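Local coordinates for hemolysin activator protein CdiB (Acinetobacter baumannii ACICU, PDB 6WIL) that probably secretes a large CdiA-type toxin across the outer membrane, as a two-partner secretion transporter of the Omp85 superfamily, at residues P415-D420 and G442-K447. Numbering follows the deposited sequence.
Sequences PLWSAD and GQYAPK. With C8E ((hydroxyethyloxy)tri(ethyloxy)octane), chain D.
Leu-416 packs tightly on Gln-443 on the face shared by Leu-416, Ser-418 and Gln-443, probably the barrel interior. Its CD1 lies 3.6 Å from Gln-443 CG, and the two side chains cross at a slant. CD1 also reaches Ala-445 CB at 3.8 Å. Gln-443 has CG anti to its backbone N (chi1 165°) and runs on extended. This carries CG and the amide across the leucine methyls, with CG and CD against CD1 and OE1 near CD2. NE2 donates to the main-chain carbonyls of Asp-453 and Asp-475. Leu-449 touches both Leu-416 and Gln-443.

The backbones are antiparallel. Trp-417 and Tyr-444 form a hydrogen-bonded pair, with Trp-417 N to Tyr-444 O and Tyr-444 N to Trp-417 O both at 3.0 Å. Ala-419 and Gly-442 form the next such pair, and Ser-418 faces Gln-443 in the non-hydrogen-bonded pair between them. The segments belong to the hairpin of strands 414-429 and 432-444, neighbours in the 16-stranded barrel characteristic of two-partner secretion transporters.

The side that carries Trp-417 and Tyr-444, probably the lipid-facing one, is looser. Trp-417 CD1 comes to the edge of the tyrosine ring, close to its plane, 3.9 Å from Tyr-444 CD2. Tyr-382 packs edge-to-face with the indole. The octyl tail of the detergent C8E runs across this side. Its C1 sits over one indole face, near the rim, and C4 is 3.7 Å from Ala-419 CB. Gly-442 presents a bare backbone to the same tail.

Beyond Tyr-444 the second strand gives way to a loop. Pro-446 CD rests 3.4 Å from Pro-415 O, but the two proline rings are only loosely apposed. A water donates to Pro-415 O at 2.8 Å; its link to Lys-447 N is doubtful.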
loop_
_atom_site.group_PDB
_atom_site.type_symbol
_atom_site.label_atom_id
_atom_site.label_comp_id
_atom_site.label_asym_id
_atom_site.label_seq_id
_atom_site.Cartn_x
_atom_site.Cartn_y
_atom_site.Cartn_z
ATOM N N PRO A 415 -22.666 1.191 9.303
ATOM C CA PRO A 415 -21.219 1.375 9.479
ATOM C C PRO A 415 -20.454 0.062 9.476
ATOM O O PRO A 415 -20.827 -0.889 10.170
ATOM C CB PRO A 415 -21.130 2.071 10.840
ATOM C CG PRO A 415 -22.292 1.505 11.601
ATOM C CD PRO A 415 -23.382 1.197 10.591
ATOM N N LEU A 416 -19.379 -0.003 8.698
ATOM C CA LEU A 416 -18.539 -1.188 8.620
ATOM C C LEU A 416 -17.097 -0.802 8.906
ATOM O O LEU A 416 -16.581 0.162 8.333
ATOM C CB LEU A 416 -18.641 -1.855 7.247
ATOM C CG LEU A 416 -17.984 -3.234 7.178
ATOM C CD1 LEU A 416 -18.725 -4.200 8.083
ATOM C CD2 LEU A 416 -17.924 -3.760 5.754
ATOM N N TRP A 417 -16.460 -1.550 9.799
ATOM C CA TRP A 417 -15.049 -1.379 10.109
ATOM C C TRP A 417 -14.253 -2.470 9.411
ATOM O O TRP A 417 -14.572 -3.655 9.536
ATOM C CB TRP A 417 -14.807 -1.430 11.618
ATOM C CG TRP A 417 -15.269 -0.207 12.328
ATOM C CD1 TRP A 417 -16.514 0.030 12.827
ATOM C CD2 TRP A 417 -14.490 0.959 12.618
ATOM N NE1 TRP A 417 -16.561 1.273 13.411
ATOM C CE2 TRP A 417 -15.329 1.862 13.298
ATOM C CE3 TRP A 417 -13.163 1.324 12.371
ATOM C CZ2 TRP A 417 -14.887 3.110 13.730
ATOM C CZ3 TRP A 417 -12.725 2.563 12.803
ATOM C CH2 TRP A 417 -13.585 3.441 13.475
ATOM N N SER A 418 -13.226 -2.066 8.671
ATOM C CA SER A 418 -12.364 -2.999 7.966
ATOM C C SER A 418 -10.916 -2.718 8.330
ATOM O O SER A 418 -10.528 -1.570 8.567
ATOM C CB SER A 418 -12.552 -2.904 6.448
ATOM O OG SER A 418 -13.819 -3.407 6.069
ATOM N N ALA A 419 -10.121 -3.780 8.378
ATOM C CA ALA A 419 -8.725 -3.650 8.756
ATOM C C ALA A 419 -7.898 -4.661 7.978
ATOM O O ALA A 419 -8.403 -5.700 7.542
ATOM C CB ALA A 419 -8.533 -3.839 10.262
ATOM N N ASP A 420 -6.620 -4.338 7.811
ATOM C CA ASP A 420 -5.702 -5.147 7.029
ATOM C C ASP A 420 -4.320 -5.069 7.647
ATOM O O ASP A 420 -3.918 -4.031 8.176
ATOM C CB ASP A 420 -5.641 -4.679 5.575
ATOM C CG ASP A 420 -6.803 -5.178 4.765
ATOM O OD1 ASP A 420 -6.871 -6.405 4.558
ATOM O OD2 ASP A 420 -7.654 -4.356 4.363
ATOM N N GLY A 442 -9.589 -8.194 8.689
ATOM C CA GLY A 442 -10.618 -8.270 9.708
ATOM C C GLY A 442 -11.750 -7.308 9.423
ATOM O O GLY A 442 -11.558 -6.240 8.837
ATOM N N GLN A 443 -12.943 -7.699 9.862
ATOM C CA GLN A 443 -14.150 -6.911 9.671
ATOM C C GLN A 443 -14.993 -6.959 10.938
ATOM O O GLN A 443 -15.179 -8.027 11.527
ATOM C CB GLN A 443 -14.958 -7.427 8.475
ATOM C CG GLN A 443 -16.375 -6.914 8.402
ATOM C CD GLN A 443 -17.096 -7.404 7.168
ATOM O OE1 GLN A 443 -16.545 -7.384 6.067
ATOM N NE2 GLN A 443 -18.331 -7.857 7.344
ATOM N N TYR A 444 -15.495 -5.796 11.353
ATOM C CA TYR A 444 -16.365 -5.677 12.519
ATOM C C TYR A 444 -17.572 -4.826 12.152
ATOM O O TYR A 444 -17.416 -3.681 11.716
ATOM C CB TYR A 444 -15.623 -5.066 13.710
ATOM C CG TYR A 444 -16.546 -4.590 14.808
ATOM C CD1 TYR A 444 -17.134 -5.489 15.690
ATOM C CD2 TYR A 444 -16.838 -3.241 14.959
ATOM C CE1 TYR A 444 -17.984 -5.057 16.692
ATOM C CE2 TYR A 444 -17.685 -2.800 15.956
ATOM C CZ TYR A 444 -18.255 -3.708 16.819
ATOM O OH TYR A 444 -19.098 -3.262 17.811
ATOM N N ALA A 445 -18.767 -5.378 12.345
ATOM C CA ALA A 445 -20.015 -4.691 12.032
ATOM C C ALA A 445 -20.822 -4.468 13.304
ATOM O O ALA A 445 -21.269 -5.447 13.926
ATOM C CB ALA A 445 -20.836 -5.495 11.023
ATOM N N PRO A 446 -21.036 -3.222 13.734
ATOM C CA PRO A 446 -21.896 -3.000 14.907
ATOM C C PRO A 446 -23.343 -3.401 14.682
ATOM O O PRO A 446 -24.002 -3.848 15.629
ATOM C CB PRO A 446 -21.766 -1.491 15.162
ATOM C CG PRO A 446 -20.482 -1.102 14.511
ATOM C CD PRO A 446 -20.350 -1.989 13.310
ATOM N N LYS A 447 -23.862 -3.258 13.468
ATOM C CA LYS A 447 -25.259 -3.545 13.178
ATOM C C LYS A 447 -25.376 -4.738 12.240
ATOM O O LYS A 447 -24.382 -5.293 11.763
ATOM C CB LYS A 447 -25.950 -2.317 12.571
ATOM C CG LYS A 447 -25.769 -1.052 13.390
ATOM C CD LYS A 447 -26.074 -1.311 14.858
ATOM C CE LYS A 447 -25.881 -0.067 15.703
ATOM N NZ LYS A 447 -24.676 -0.106 16.584
HETATM C C1 C8E D . -11.333 -0.243 15.346
HETATM C C2 C8E D . -11.805 -1.438 14.519
HETATM C C3 C8E D . -10.782 -1.754 13.428
HETATM C C4 C8E D . -11.237 -2.984 12.645
HETATM C C5 C8E D . -11.125 -4.224 13.528
HETATM C C6 C8E D . -11.775 -5.403 12.811
HETATM C C7 C8E D . -11.070 -6.693 13.220
HETATM C C8 C8E D . -11.812 -7.338 14.387
HETATM O O9 C8E D . -12.247 -8.607 13.989
HETATM C C10 C8E D . -12.970 -9.309 14.960
HETATM C C11 C8E D . -13.614 -10.538 14.320
HETATM O O12 C8E D . -13.396 -11.658 15.130
HETATM C C13 C8E D . -14.148 -12.783 14.767
HETATM C C14 C8E D . -13.859 -13.931 15.734
HETATM O O15 C8E D . -12.590 -13.774 16.307
HETATM C C16 C8E D . -12.191 -14.850 17.108
HETATM C C17 C8E D . -10.668 -14.858 17.263
HETATM O O18 C8E D . -10.248 -13.739 17.994
HETATM C C19 C8E D . -8.930 -13.823 18.458
HETATM C C20 C8E D . -8.106 -12.656 17.911
HETATM O O21 C8E D . -8.705 -11.440 18.264
HETATM O O HOH W 1 -22.801 -2.495 11.388
#